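Long-range contacts in probable amidase (Thermus thermophilus, PDB 2DC0), which belongs to the amidase family, as a probable amidase whose alpha/beta chain is built round a large mixed sheet and is assembled as two copies: residues S200-H205 with T286-Y291; L276-V281 with R338-K343; G280-Y285 with F381-L386; A332-L337 with F388-V393. All blocks are in the same frame, centred on the assembly; numbering follows the deposited sequence.

Contact 1. Residues S200-H205 with T286-Y291; sequences SRSTDH and TRLVRY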
loop_
_atom_site.group_PDB
_atom_site.type_symbol
_atom_site.label_atom_id
_atom_site.label_comp_id
_atom_site.label_asym_id
_atom_site.label_seq_id
_atom_site.Cartn_x
_atom_site.Cartn_y
_atom_site.Cartn_z
ATOM N N SER A 200 0.033 -9.250 13.766
ATOM C CA SER A 200 0.265 -9.266 12.331
ATOM C C SER A 200 1.253 -8.129 12.088
ATOM O O SER A 200 0.867 -6.966 12.078
ATOM C CB SER A 200 -1.033 -8.991 11.575
ATOM O OG SER A 200 -0.773 -8.780 10.197
ATOM N N ARG A 201 2.526 -8.464 11.909
ATOM C CA ARG A 201 3.544 -7.446 11.695
ATOM C C ARG A 201 3.269 -6.467 10.558
ATOM O O ARG A 201 3.638 -5.302 10.660
ATOM C CB ARG A 201 4.908 -8.101 11.472
ATOM C CG ARG A 201 5.500 -8.782 12.702
ATOM C CD ARG A 201 6.731 -9.586 12.312
ATOM N NE ARG A 201 7.740 -8.747 11.671
ATOM C CZ ARG A 201 8.670 -9.201 10.834
ATOM N NH1 ARG A 201 8.720 -10.495 10.532
ATOM N NH2 ARG A 201 9.548 -8.363 10.299
ATOM N N SER A 202 2.628 -6.919 9.481
ATOM C CA SER A 202 2.366 -6.026 8.353
ATOM C C SER A 202 1.026 -5.305 8.457
ATOM O O SER A 202 0.635 -4.574 7.546
ATOM C CB SER A 202 2.430 -6.798 7.027
ATOM O OG SER A 202 1.350 -7.701 6.895
ATOM N N THR A 203 0.331 -5.495 9.575
ATOM C CA THR A 203 -0.961 -4.857 9.762
ATOM C C THR A 203 -1.133 -4.216 11.139
ATOM O O THR A 203 -2.055 -3.413 11.338
ATOM C CB THR A 203 -2.098 -5.872 9.528
ATOM O OG1 THR A 203 -1.871 -6.554 8.287
ATOM C CG2 THR A 203 -3.434 -5.164 9.461
ATOM N N ASP A 204 -0.258 -4.563 12.089
ATOM C CA ASP A 204 -0.334 -3.998 13.450
ATOM C C ASP A 204 -0.041 -2.493 13.448
ATOM O O ASP A 204 0.736 -2.004 12.628
ATOM C CB ASP A 204 0.700 -4.634 14.397
ATOM C CG ASP A 204 0.401 -6.077 14.753
ATOM O OD1 ASP A 204 -0.733 -6.557 14.532
ATOM O OD2 ASP A 204 1.330 -6.733 15.282
ATOM N N HIS A 205 -0.649 -1.779 14.392
ATOM C CA HIS A 205 -0.460 -0.336 14.565
ATOM C C HIS A 205 -0.446 -0.011 16.062
ATOM O O HIS A 205 -1.224 -0.584 16.827
ATOM C CB HIS A 205 -1.621 0.479 13.981
ATOM C CG HIS A 205 -1.724 0.457 12.490
ATOM N ND1 HIS A 205 -2.114 -0.661 11.785
ATOM C CD2 HIS A 205 -1.585 1.448 11.579
ATOM C CE1 HIS A 205 -2.217 -0.355 10.503
ATOM N NE2 HIS A 205 -1.901 0.918 10.351
ATOM N N THR A 286 -8.858 -11.403 7.271
ATOM C CA THR A 286 -8.855 -12.561 8.151
ATOM C C THR A 286 -7.733 -13.556 7.855
ATOM O O THR A 286 -6.984 -13.939 8.754
ATOM C CB THR A 286 -10.204 -13.276 8.089
ATOM O OG1 THR A 286 -11.227 -12.369 8.512
ATOM C CG2 THR A 286 -10.213 -14.502 9.004
ATOM N N ARG A 287 -7.606 -13.964 6.597
ATOM C CA ARG A 287 -6.568 -14.919 6.233
ATOM C C ARG A 287 -5.167 -14.357 6.429
ATOM O O ARG A 287 -4.292 -15.030 6.968
ATOM C CB ARG A 287 -6.745 -15.371 4.780
ATOM C CG ARG A 287 -8.107 -15.977 4.514
ATOM C CD ARG A 287 -8.175 -16.677 3.166
ATOM N NE ARG A 287 -9.493 -17.277 2.960
ATOM C CZ ARG A 287 -9.744 -18.264 2.104
ATOM N NH1 ARG A 287 -8.763 -18.773 1.369
ATOM N NH2 ARG A 287 -10.973 -18.747 1.986
ATOM N N LEU A 288 -4.957 -13.117 6.003
ATOM C CA LEU A 288 -3.651 -12.500 6.130
ATOM C C LEU A 288 -3.203 -12.399 7.589
ATOM O O LEU A 288 -2.094 -12.800 7.929
ATOM C CB LEU A 288 -3.668 -11.113 5.474
ATOM C CG LEU A 288 -2.290 -10.514 5.175
ATOM C CD1 LEU A 288 -2.392 -9.420 4.117
ATOM C CD2 LEU A 288 -1.704 -9.973 6.466
ATOM N N VAL A 289 -4.075 -11.875 8.447
ATOM C CA VAL A 289 -3.764 -11.714 9.861
ATOM C C VAL A 289 -3.622 -13.050 10.602
ATOM O O VAL A 289 -2.662 -13.250 11.343
ATOM C CB VAL A 289 -4.842 -10.835 10.559
ATOM C CG1 VAL A 289 -4.705 -10.919 12.085
ATOM C CG2 VAL A 289 -4.673 -9.373 10.114
ATOM N N ARG A 290 -4.572 -13.961 10.415
ATOM C CA ARG A 290 -4.492 -15.255 11.097
ATOM C C ARG A 290 -3.236 -16.019 10.695
ATOM O O ARG A 290 -2.625 -16.690 11.528
ATOM C CB ARG A 290 -5.733 -16.097 10.803
ATOM C CG ARG A 290 -6.978 -15.552 11.485
ATOM C CD ARG A 290 -8.185 -16.416 11.225
ATOM N NE ARG A 290 -9.335 -15.980 12.006
ATOM C CZ ARG A 290 -10.560 -16.470 11.861
ATOM N NH1 ARG A 290 -10.789 -17.415 10.958
ATOM N NH2 ARG A 290 -11.552 -16.015 12.617
ATOM N N TYR A 291 -2.846 -15.915 9.426
ATOM C CA TYR A 291 -1.647 -16.599 8.958
ATOM C C TYR A 291 -0.427 -16.073 9.706
ATOM O O TYR A 291 0.362 -16.855 10.242
ATOM C CB TYR A 291 -1.431 -16.386 7.458
ATOM C CG TYR A 291 -0.179 -17.071 6.931
ATOM C CD1 TYR A 291 -0.205 -18.410 6.540
ATOM C CD2 TYR A 291 1.038 -16.391 6.866
ATOM C CE1 TYR A 291 0.951 -19.061 6.098
ATOM C CE2 TYR A 291 2.203 -17.030 6.423
ATOM C CZ TYR A 291 2.146 -18.366 6.044
ATOM O OH TYR A 291 3.285 -19.004 5.617
#

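Contact 2. Residues L276-V281 with R338-K343; sequences LPLEGV and RLELVK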
loop_
_atom_site.group_PDB
_atom_site.type_symbol
_atom_site.label_atom_id
_atom_site.label_comp_id
_atom_site.label_asym_id
_atom_site.label_seq_id
_atom_site.Cartn_x
_atom_site.Cartn_y
_atom_site.Cartn_z
ATOM N N LEU A 276 -16.640 2.686 -2.418
ATOM C CA LEU A 276 -15.611 1.887 -1.763
ATOM C C LEU A 276 -16.064 0.439 -1.603
ATOM O O LEU A 276 -16.317 -0.004 -0.488
ATOM C CB LEU A 276 -15.006 2.659 -0.589
ATOM C CG LEU A 276 -13.940 1.925 0.229
ATOM C CD1 LEU A 276 -12.576 2.552 -0.015
ATOM C CD2 LEU A 276 -14.297 1.972 1.706
ATOM N N PRO A 277 -16.237 -0.278 -2.724
ATOM C CA PRO A 277 -16.705 -1.671 -2.734
ATOM C C PRO A 277 -15.966 -2.583 -1.763
ATOM O O PRO A 277 -16.571 -3.176 -0.874
ATOM C CB PRO A 277 -16.489 -2.097 -4.186
ATOM C CG PRO A 277 -16.649 -0.811 -4.943
ATOM C CD PRO A 277 -15.870 0.154 -4.085
ATOM N N LEU A 278 -14.659 -2.705 -1.957
ATOM C CA LEU A 278 -13.831 -3.546 -1.103
ATOM C C LEU A 278 -14.438 -4.934 -0.952
ATOM O O LEU A 278 -14.476 -5.490 0.146
ATOM C CB LEU A 278 -13.674 -2.897 0.280
ATOM C CG LEU A 278 -13.003 -1.517 0.293
ATOM C CD1 LEU A 278 -12.919 -0.989 1.725
ATOM C CD2 LEU A 278 -11.612 -1.627 -0.316
ATOM N N GLU A 279 -14.919 -5.498 -2.053
ATOM C CA GLU A 279 -15.520 -6.824 -1.987
ATOM C C GLU A 279 -14.502 -7.862 -1.541
ATOM O O GLU A 279 -13.369 -7.888 -2.027
ATOM C CB GLU A 279 -16.109 -7.212 -3.344
ATOM C CG GLU A 279 -17.105 -6.187 -3.871
ATOM C CD GLU A 279 -17.914 -6.706 -5.040
ATOM O OE1 GLU A 279 -17.306 -7.173 -6.029
ATOM O OE2 GLU A 279 -19.161 -6.642 -4.969
ATOM N N GLY A 280 -14.920 -8.703 -0.602
ATOM C CA GLY A 280 -14.064 -9.752 -0.077
ATOM C C GLY A 280 -12.998 -9.288 0.902
ATOM O O GLY A 280 -12.159 -10.083 1.321
ATOM N N VAL A 281 -13.035 -8.018 1.294
ATOM C CA VAL A 281 -12.024 -7.483 2.199
ATOM C C VAL A 281 -11.997 -8.182 3.554
ATOM O O VAL A 281 -10.938 -8.330 4.163
ATOM C CB VAL A 281 -12.206 -5.953 2.411
ATOM C CG1 VAL A 281 -13.468 -5.669 3.231
ATOM C CG2 VAL A 281 -10.974 -5.378 3.098
ATOM N N ARG A 338 -5.874 -1.568 -2.586
ATOM C CA ARG A 338 -5.249 -0.281 -2.325
ATOM C C ARG A 338 -5.717 0.839 -3.255
ATOM O O ARG A 338 -6.034 1.933 -2.787
ATOM C CB ARG A 338 -3.720 -0.437 -2.378
ATOM C CG ARG A 338 -2.959 0.643 -1.624
ATOM C CD ARG A 338 -1.465 0.322 -1.524
ATOM N NE ARG A 338 -1.193 -0.931 -0.818
ATOM C CZ ARG A 338 -1.204 -1.078 0.506
ATOM N NH1 ARG A 338 -1.476 -0.049 1.298
ATOM N NH2 ARG A 338 -0.931 -2.261 1.043
ATOM N N LEU A 339 -5.789 0.576 -4.558
ATOM C CA LEU A 339 -6.219 1.617 -5.501
ATOM C C LEU A 339 -7.651 2.093 -5.225
ATOM O O LEU A 339 -7.967 3.273 -5.408
ATOM C CB LEU A 339 -6.097 1.124 -6.953
ATOM C CG LEU A 339 -6.428 2.124 -8.067
ATOM C CD1 LEU A 339 -5.562 3.377 -7.935
ATOM C CD2 LEU A 339 -6.207 1.464 -9.428
ATOM N N GLU A 340 -8.510 1.177 -4.780
ATOM C CA GLU A 340 -9.905 1.509 -4.464
ATOM C C GLU A 340 -10.018 2.554 -3.359
ATOM O O GLU A 340 -10.842 3.470 -3.431
ATOM C CB GLU A 340 -10.675 0.266 -4.015
ATOM C CG GLU A 340 -11.226 -0.581 -5.133
ATOM C CD GLU A 340 -12.123 -1.685 -4.613
ATOM O OE1 GLU A 340 -12.970 -1.398 -3.738
ATOM O OE2 GLU A 340 -11.984 -2.832 -5.084
ATOM N N LEU A 341 -9.212 2.393 -2.317
ATOM C CA LEU A 341 -9.232 3.338 -1.212
ATOM C C LEU A 341 -8.676 4.690 -1.666
ATOM O O LEU A 341 -9.213 5.741 -1.315
ATOM C CB LEU A 341 -8.415 2.801 -0.033
ATOM C CG LEU A 341 -8.322 3.745 1.178
ATOM C CD1 LEU A 341 -9.720 4.196 1.595
ATOM C CD2 LEU A 341 -7.619 3.035 2.332
ATOM N N VAL A 342 -7.602 4.655 -2.452
ATOM C CA VAL A 342 -6.985 5.872 -2.962
ATOM C C VAL A 342 -7.993 6.677 -3.780
ATOM O O VAL A 342 -8.080 7.906 -3.658
ATOM C CB VAL A 342 -5.754 5.532 -3.841
ATOM C CG1 VAL A 342 -5.241 6.782 -4.552
ATOM C CG2 VAL A 342 -4.652 4.938 -2.965
ATOM N N LYS A 343 -8.758 5.978 -4.610
ATOM C CA LYS A 343 -9.766 6.617 -5.450
ATOM C C LYS A 343 -10.910 7.205 -4.625
ATOM O O LYS A 343 -11.422 8.280 -4.941
ATOM C CB LYS A 343 -10.306 5.607 -6.472
ATOM C CG LYS A 343 -9.260 5.187 -7.496
ATOM C CD LYS A 343 -9.678 3.979 -8.321
ATOM C CE LYS A 343 -10.751 4.301 -9.341
ATOM N NZ LYS A 343 -10.980 3.120 -10.226
HETATM O O HOH W 1 -14.139 -4.328 -4.552
#

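Contact 3. Residues G280-Y285 with F381-L386; sequences GVYEVY and FITLTL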
loop_
_atom_site.group_PDB
_atom_site.type_symbol
_atom_site.label_atom_id
_atom_site.label_comp_id
_atom_site.label_asym_id
_atom_site.label_seq_id
_atom_site.Cartn_x
_atom_site.Cartn_y
_atom_site.Cartn_z
ATOM N N GLY A 280 -14.920 -8.703 -0.602
ATOM C CA GLY A 280 -14.064 -9.752 -0.077
ATOM C C GLY A 280 -12.998 -9.288 0.902
ATOM O O GLY A 280 -12.159 -10.083 1.321
ATOM N N VAL A 281 -13.035 -8.018 1.294
ATOM C CA VAL A 281 -12.024 -7.483 2.199
ATOM C C VAL A 281 -11.997 -8.182 3.554
ATOM O O VAL A 281 -10.938 -8.330 4.163
ATOM C CB VAL A 281 -12.206 -5.953 2.411
ATOM C CG1 VAL A 281 -13.468 -5.669 3.231
ATOM C CG2 VAL A 281 -10.974 -5.378 3.098
ATOM N N TYR A 282 -13.162 -8.604 4.028
ATOM C CA TYR A 282 -13.248 -9.302 5.301
ATOM C C TYR A 282 -12.394 -10.580 5.273
ATOM O O TYR A 282 -11.561 -10.799 6.159
ATOM C CB TYR A 282 -14.705 -9.657 5.592
ATOM C CG TYR A 282 -14.888 -10.441 6.858
ATOM C CD1 TYR A 282 -14.741 -9.834 8.102
ATOM C CD2 TYR A 282 -15.208 -11.798 6.814
ATOM C CE1 TYR A 282 -14.913 -10.557 9.270
ATOM C CE2 TYR A 282 -15.380 -12.532 7.977
ATOM C CZ TYR A 282 -15.234 -11.903 9.202
ATOM O OH TYR A 282 -15.432 -12.618 10.361
ATOM N N GLU A 283 -12.601 -11.410 4.251
ATOM C CA GLU A 283 -11.857 -12.665 4.091
ATOM C C GLU A 283 -10.356 -12.419 3.914
ATOM O O GLU A 283 -9.540 -13.117 4.512
ATOM C CB GLU A 283 -12.352 -13.448 2.869
ATOM C CG GLU A 283 -13.837 -13.737 2.793
ATOM C CD GLU A 283 -14.238 -14.295 1.419
ATOM O OE1 GLU A 283 -13.798 -15.421 1.073
ATOM O OE2 GLU A 283 -14.980 -13.602 0.678
ATOM N N VAL A 284 -10.001 -11.438 3.083
ATOM C CA VAL A 284 -8.599 -11.111 2.832
ATOM C C VAL A 284 -7.894 -10.779 4.142
ATOM O O VAL A 284 -6.838 -11.333 4.454
ATOM C CB VAL A 284 -8.454 -9.895 1.868
ATOM C CG1 VAL A 284 -6.990 -9.477 1.763
ATOM C CG2 VAL A 284 -8.984 -10.255 0.484
ATOM N N TYR A 285 -8.494 -9.870 4.904
ATOM C CA TYR A 285 -7.949 -9.447 6.189
ATOM C C TYR A 285 -7.784 -10.642 7.127
ATOM O O TYR A 285 -6.718 -10.864 7.712
ATOM C CB TYR A 285 -8.886 -8.420 6.846
ATOM C CG TYR A 285 -8.548 -8.150 8.294
ATOM C CD1 TYR A 285 -7.554 -7.236 8.644
ATOM C CD2 TYR A 285 -9.154 -8.887 9.315
ATOM C CE1 TYR A 285 -7.168 -7.075 9.976
ATOM C CE2 TYR A 285 -8.772 -8.731 10.644
ATOM C CZ TYR A 285 -7.776 -7.830 10.965
ATOM O OH TYR A 285 -7.346 -7.723 12.267
ATOM N N PHE A 381 -18.901 -6.355 13.667
ATOM C CA PHE A 381 -18.071 -5.372 14.371
ATOM C C PHE A 381 -16.622 -5.179 13.942
ATOM O O PHE A 381 -15.918 -4.345 14.515
ATOM C CB PHE A 381 -18.063 -5.678 15.866
ATOM C CG PHE A 381 -19.343 -5.338 16.562
ATOM C CD1 PHE A 381 -19.630 -4.023 16.910
ATOM C CD2 PHE A 381 -20.256 -6.336 16.889
ATOM C CE1 PHE A 381 -20.811 -3.702 17.577
ATOM C CE2 PHE A 381 -21.438 -6.031 17.555
ATOM C CZ PHE A 381 -21.717 -4.711 17.902
ATOM N N ILE A 382 -16.110 -5.945 13.013
ATOM C CA ILE A 382 -14.759 -5.754 12.506
ATOM C C ILE A 382 -14.735 -5.252 11.060
ATOM O O ILE A 382 -13.794 -4.576 10.640
ATOM C CB ILE A 382 -13.943 -7.074 12.635
ATOM C CG1 ILE A 382 -12.458 -6.767 12.771
ATOM C CG2 ILE A 382 -14.189 -7.971 11.432
ATOM C CD1 ILE A 382 -12.086 -6.133 14.085
ATOM N N THR A 383 -15.788 -5.557 10.308
ATOM C CA THR A 383 -15.860 -5.150 8.906
ATOM C C THR A 383 -15.738 -3.647 8.661
ATOM O O THR A 383 -15.126 -3.227 7.677
ATOM C CB THR A 383 -17.172 -5.636 8.250
ATOM O OG1 THR A 383 -17.272 -7.060 8.378
ATOM C CG2 THR A 383 -17.192 -5.277 6.772
ATOM N N LEU A 384 -16.302 -2.795 9.548
ATOM C CA LEU A 384 -16.255 -1.342 9.409
ATOM C C LEU A 384 -14.868 -0.739 9.635
ATOM O O LEU A 384 -14.522 0.289 9.051
ATOM C CB LEU A 384 -17.238 -0.691 10.382
ATOM C CG LEU A 384 -18.706 -1.055 10.158
ATOM C CD1 LEU A 384 -19.561 -0.404 11.228
ATOM C CD2 LEU A 384 -19.139 -0.619 8.769
ATOM N N THR A 385 -14.072 -1.381 10.475
ATOM C CA THR A 385 -12.749 -0.862 10.788
ATOM C C THR A 385 -11.559 -1.493 10.072
ATOM O O THR A 385 -10.611 -0.796 9.702
ATOM C CB THR A 385 -12.493 -0.961 12.299
ATOM O OG1 THR A 385 -12.799 -2.288 12.749
ATOM C CG2 THR A 385 -13.374 0.033 13.052
ATOM N N LEU A 386 -11.605 -2.800 9.853
ATOM C CA LEU A 386 -10.472 -3.490 9.247
ATOM C C LEU A 386 -9.860 -2.972 7.937
ATOM O O LEU A 386 -8.657 -3.096 7.733
ATOM C CB LEU A 386 -10.802 -4.990 9.117
ATOM C CG LEU A 386 -11.872 -5.484 8.128
ATOM C CD1 LEU A 386 -11.296 -5.498 6.723
ATOM C CD2 LEU A 386 -12.305 -6.910 8.524
#

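Contact 4. Residues A332-L337 with F388-V393; sequences AEREAL and FSLLGV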
loop_
_atom_site.group_PDB
_atom_site.type_symbol
_atom_site.label_atom_id
_atom_site.label_comp_id
_atom_site.label_asym_id
_atom_site.label_seq_id
_atom_site.Cartn_x
_atom_site.Cartn_y
_atom_site.Cartn_z
ATOM N N ALA A 332 -1.546 -10.454 -2.247
ATOM C CA ALA A 332 -1.859 -9.893 -3.553
ATOM C C ALA A 332 -3.246 -9.241 -3.535
ATOM O O ALA A 332 -3.451 -8.187 -4.133
ATOM C CB ALA A 332 -1.804 -10.992 -4.631
ATOM N N GLU A 333 -4.196 -9.875 -2.858
ATOM C CA GLU A 333 -5.545 -9.334 -2.776
ATOM C C GLU A 333 -5.554 -8.006 -2.024
ATOM O O GLU A 333 -6.364 -7.124 -2.325
ATOM C CB GLU A 333 -6.494 -10.326 -2.092
ATOM C CG GLU A 333 -6.793 -11.581 -2.911
ATOM C CD GLU A 333 -7.312 -11.267 -4.309
ATOM O OE1 GLU A 333 -8.229 -10.425 -4.436
ATOM O OE2 GLU A 333 -6.807 -11.867 -5.287
ATOM N N ARG A 334 -4.664 -7.857 -1.046
ATOM C CA ARG A 334 -4.595 -6.607 -0.296
ATOM C C ARG A 334 -4.120 -5.493 -1.211
ATOM O O ARG A 334 -4.661 -4.395 -1.189
ATOM C CB ARG A 334 -3.639 -6.712 0.903
ATOM C CG ARG A 334 -3.282 -5.337 1.475
ATOM C CD ARG A 334 -2.712 -5.391 2.885
ATOM N NE ARG A 334 -1.392 -6.005 2.968
ATOM C CZ ARG A 334 -0.724 -6.156 4.107
ATOM N NH1 ARG A 334 -1.260 -5.733 5.248
ATOM N NH2 ARG A 334 0.470 -6.735 4.112
ATOM N N GLU A 335 -3.095 -5.770 -2.012
ATOM C CA GLU A 335 -2.583 -4.750 -2.915
ATOM C C GLU A 335 -3.655 -4.356 -3.929
ATOM O O GLU A 335 -3.768 -3.188 -4.296
ATOM C CB GLU A 335 -1.312 -5.243 -3.620
ATOM C CG GLU A 335 -0.113 -5.394 -2.662
ATOM C CD GLU A 335 0.038 -4.193 -1.730
ATOM O OE1 GLU A 335 0.148 -3.047 -2.237
ATOM O OE2 GLU A 335 0.043 -4.392 -0.489
ATOM N N ALA A 336 -4.453 -5.326 -4.362
ATOM C CA ALA A 336 -5.516 -5.056 -5.325
ATOM C C ALA A 336 -6.569 -4.081 -4.783
ATOM O O ALA A 336 -7.233 -3.398 -5.555
ATOM C CB ALA A 336 -6.184 -6.367 -5.744
ATOM N N LEU A 337 -6.718 -4.014 -3.463
ATOM C CA LEU A 337 -7.707 -3.128 -2.850
ATOM C C LEU A 337 -7.194 -1.715 -2.609
ATOM O O LEU A 337 -7.979 -0.778 -2.445
ATOM C CB LEU A 337 -8.171 -3.706 -1.515
ATOM C CG LEU A 337 -8.925 -5.039 -1.570
ATOM C CD1 LEU A 337 -9.019 -5.631 -0.174
ATOM C CD2 LEU A 337 -10.305 -4.819 -2.162
ATOM N N PHE A 388 -9.143 0.055 6.896
ATOM C CA PHE A 388 -8.190 1.131 7.116
ATOM C C PHE A 388 -6.900 0.724 7.825
ATOM O O PHE A 388 -5.852 1.338 7.609
ATOM C CB PHE A 388 -8.942 2.258 7.820
ATOM C CG PHE A 388 -10.293 2.502 7.211
ATOM C CD1 PHE A 388 -10.395 2.943 5.890
ATOM C CD2 PHE A 388 -11.456 2.156 7.891
ATOM C CE1 PHE A 388 -11.631 3.026 5.253
ATOM C CE2 PHE A 388 -12.702 2.233 7.264
ATOM C CZ PHE A 388 -12.790 2.666 5.941
ATOM N N SER A 389 -6.970 -0.312 8.654
ATOM C CA SER A 389 -5.782 -0.809 9.328
ATOM C C SER A 389 -5.094 -1.747 8.328
ATOM O O SER A 389 -3.868 -1.759 8.210
ATOM C CB SER A 389 -6.153 -1.563 10.609
ATOM O OG SER A 389 -7.221 -2.461 10.382
ATOM N N LEU A 390 -5.895 -2.517 7.596
ATOM C CA LEU A 390 -5.366 -3.433 6.590
ATOM C C LEU A 390 -4.485 -2.668 5.605
ATOM O O LEU A 390 -3.408 -3.135 5.235
ATOM C CB LEU A 390 -6.507 -4.105 5.808
ATOM C CG LEU A 390 -6.066 -5.027 4.656
ATOM C CD1 LEU A 390 -5.368 -6.265 5.214
ATOM C CD2 LEU A 390 -7.277 -5.433 3.825
ATOM N N LEU A 391 -4.949 -1.490 5.195
ATOM C CA LEU A 391 -4.229 -0.664 4.228
ATOM C C LEU A 391 -3.312 0.406 4.832
ATOM O O LEU A 391 -2.669 1.154 4.101
ATOM C CB LEU A 391 -5.228 -0.034 3.247
ATOM C CG LEU A 391 -6.003 -1.076 2.418
ATOM C CD1 LEU A 391 -7.058 -0.402 1.538
ATOM C CD2 LEU A 391 -5.008 -1.846 1.545
ATOM N N GLY A 392 -3.265 0.477 6.161
ATOM C CA GLY A 392 -2.374 1.406 6.848
ATOM C C GLY A 392 -2.624 2.906 6.893
ATOM O O GLY A 392 -1.721 3.657 7.277
ATOM N N VAL A 393 -3.824 3.358 6.539
ATOM C CA VAL A 393 -4.114 4.790 6.536
ATOM C C VAL A 393 -4.541 5.319 7.905
ATOM O O VAL A 393 -5.165 4.609 8.691
ATOM C CB VAL A 393 -5.199 5.133 5.493
ATOM C CG1 VAL A 393 -4.690 4.780 4.100
ATOM C CG2 VAL A 393 -6.481 4.379 5.788
#

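Contact 1. Residues S200-H205 with T286-Y291
The loop that joins strands 182-185 and 206-210 leans against helix 281-296, with S200, S202 and T203 meeting L288 and V289. The closest backbones are those of S200 and V289, whose CA atoms lie 5.3 Å apart. CG2 of V289 approaches CB of S200 at 3.9 Å. From the preceding residue, CD2 of L288 enters among three hydroxyl groups, 3.8 Å from OG of S202, 3.9 Å from OG1 of T203 and 4.0 Å from OG of S200. L288 reaches them because its CG is anti to the backbone N (chi1 -163°), which sends the branch across the loop. These are van der Waals contacts only; the hydroxyl groups find their polar partners elsewhere. OG1 of T203 donates to OG of S200 at 3.1 Å, a bond inside the loop that holds both side chains beside the leucine. OG of S200 and OG of S202 are each hydrogen-bonded to the carboxylate of E292, one oxygen apiece, so the helix supplies both the methyl groups and the acid that grip this loop. S202 is also bonded to R334. H205 ND1 adds a weak bond to the carbonyl of T203. L288 also packs on Y327 and A330 of helix 324-345, while R201 forms a salt bridge with D329 of the second subunit, placing the loop between helix 281-296, helix 324-345 and the subunit interface.

Contact 2. Residues L276-V281 with R338-K343
E340 carries the tight side of this contact: its OE1 accepts the backbone N-H of L278 at 2.8 Å, with an angle of 161° at the hydrogen. The oxygen uses the syn lone pair, on the side of its partner OE2. The same OE1 lies against the proline ring, 3.3 Å from CD of P277, and 3.7 Å from CD2 of L278, whose side chain runs antiparallel to that of E340. Beneath, L276 and L341 lie alongside each other with their ends in the same direction; CD1 of L276 comes within 3.6 Å of CA of L341 and 3.7 Å of its CD1. With its CG anti to the carbonyl carbon (chi1 -84°) and an extended chain beyond, E340 spans the gap from its helix to the loop. That loop leads from edge strand 270-273 into helix 281-296. It closes with a type II beta turn from L278 to V281, and G280 takes the N-cap position with positive phi. The carboxylate therefore binds the chain just where it begins to turn. The looser side faces outward. There water 1 bridges OE2 of E340, to which it donates at 2.7 Å, and the N-H of E279, which it accepts at 2.9 Å. The exposed carboxylate of E279 remains 6.9 Å away, measured from its OE1 to OE2 of E340.

Contact 3. Residues G280-Y285 with F381-L386
L386 sits at the centre of this contact, wedged between V281, Y282 and Y285 at the start of helix 281-296. Its two methyl groups divide the work. CD1 reaches CG2 of V281 at 3.6 Å and CB of Y285 at 3.8 Å, while CD2 lies 3.8 Å from CD1 of Y282. Its CB stands over one face of the Y285 ring, 4.0 Å from the centroid and 14° off the ring normal, which identifies a CH-pi contact. CG of L386 lies between the backbone N and the carbonyl carbon (chi1 69°), a torsion that turns both methyls to the helix. The Y282 ring is met differently: CG2 of I382 comes at its edge, in the ring plane, 3.4 Å from CE1, with the two side chains crossing at about a right angle. In the next shell, the backbone N of L386 bonds to O of I382 at 2.9 Å, a backbone bond that links two residues facing the helix. OG1 of T383 approaches the Y282 ring obliquely but is hydrogen-bonded to the carbonyl of E379, and the phenol of Y282 has a weak bond to R378. Further out, I382 packs on I174 of helix 173-179 and V281 on L337 of helix 324-345. The two segments thus cohere through dispersion and one ring face, with T383 OG1 and, weakly, Y282 OH bonded outside the pair, so the fit depends on shape rather than on directed bonds between them.

Contact 4. Residues A332-L337 with F388-V393
R334 threads its side chain along the end of helix 386-390, where L390 and L391 receive it. CB points from helix 324-345 toward the other segment, and CG, anti to the backbone N (chi1 165°), comes within 3.9 Å of CD2 of L391; the side chains of R334 and L391 pass antiparallel. CD follows, 3.3 Å from O of L390 and 3.6 Å from its CD1, crossing that leucine obliquely. The chain then bends at chi3 (68°) and swings the guanidinium round, bringing the same carbonyl to its edge, near its plane. NH1 donates to O of L390 at 3.4 Å, a weak bond with an angle of 145°. At the tip, NH2 has its stronger partner in OG of S202, and NH1 has a weak second one in OG1 of T203. The positive group probably suits the carbonyl end of helix 386-390. That end is a Schellman motif: G392 has positive phi, and two weak bonds run back, from V393 N to F388 O and from G392 N to S389 O. Beside R334, L337 gives a looser contact, with its CD1 4.4 Å from CD2 of L390, while its carbonyl O lies 4.1 Å from CD1 of L391. Helix 281-296 covers the neighbouring side, V281 touching L337 and L390 and L288 touching R334; V331 of the second subunit packs on R334, and F388 touches Q411 and V413 of strand 406-413.

In the fold
Two helices tie the four contacts together: helix 281-296 serves contacts 1 and 3, helix 324-345 serves contacts 2 and 4. Contacts 2 and 3 also share G280 and V281, at the start of helix 281-296. Centres of contacts 2 and 4 are about 8 Å apart, those of 3 and 4 about 10 Å, and those of 1 and 2 about 18 Å. Along the chain, contacts 2 and 3 set out from one stretch and each alternates with contacts 1 and 4, whereas contact 1 closes before contact 4 opens. R334 of contact 4 touches contact 1, and V281 touches L337 and L390 of contact 4. Contacts 1, 2 and 4 also touch the second subunit.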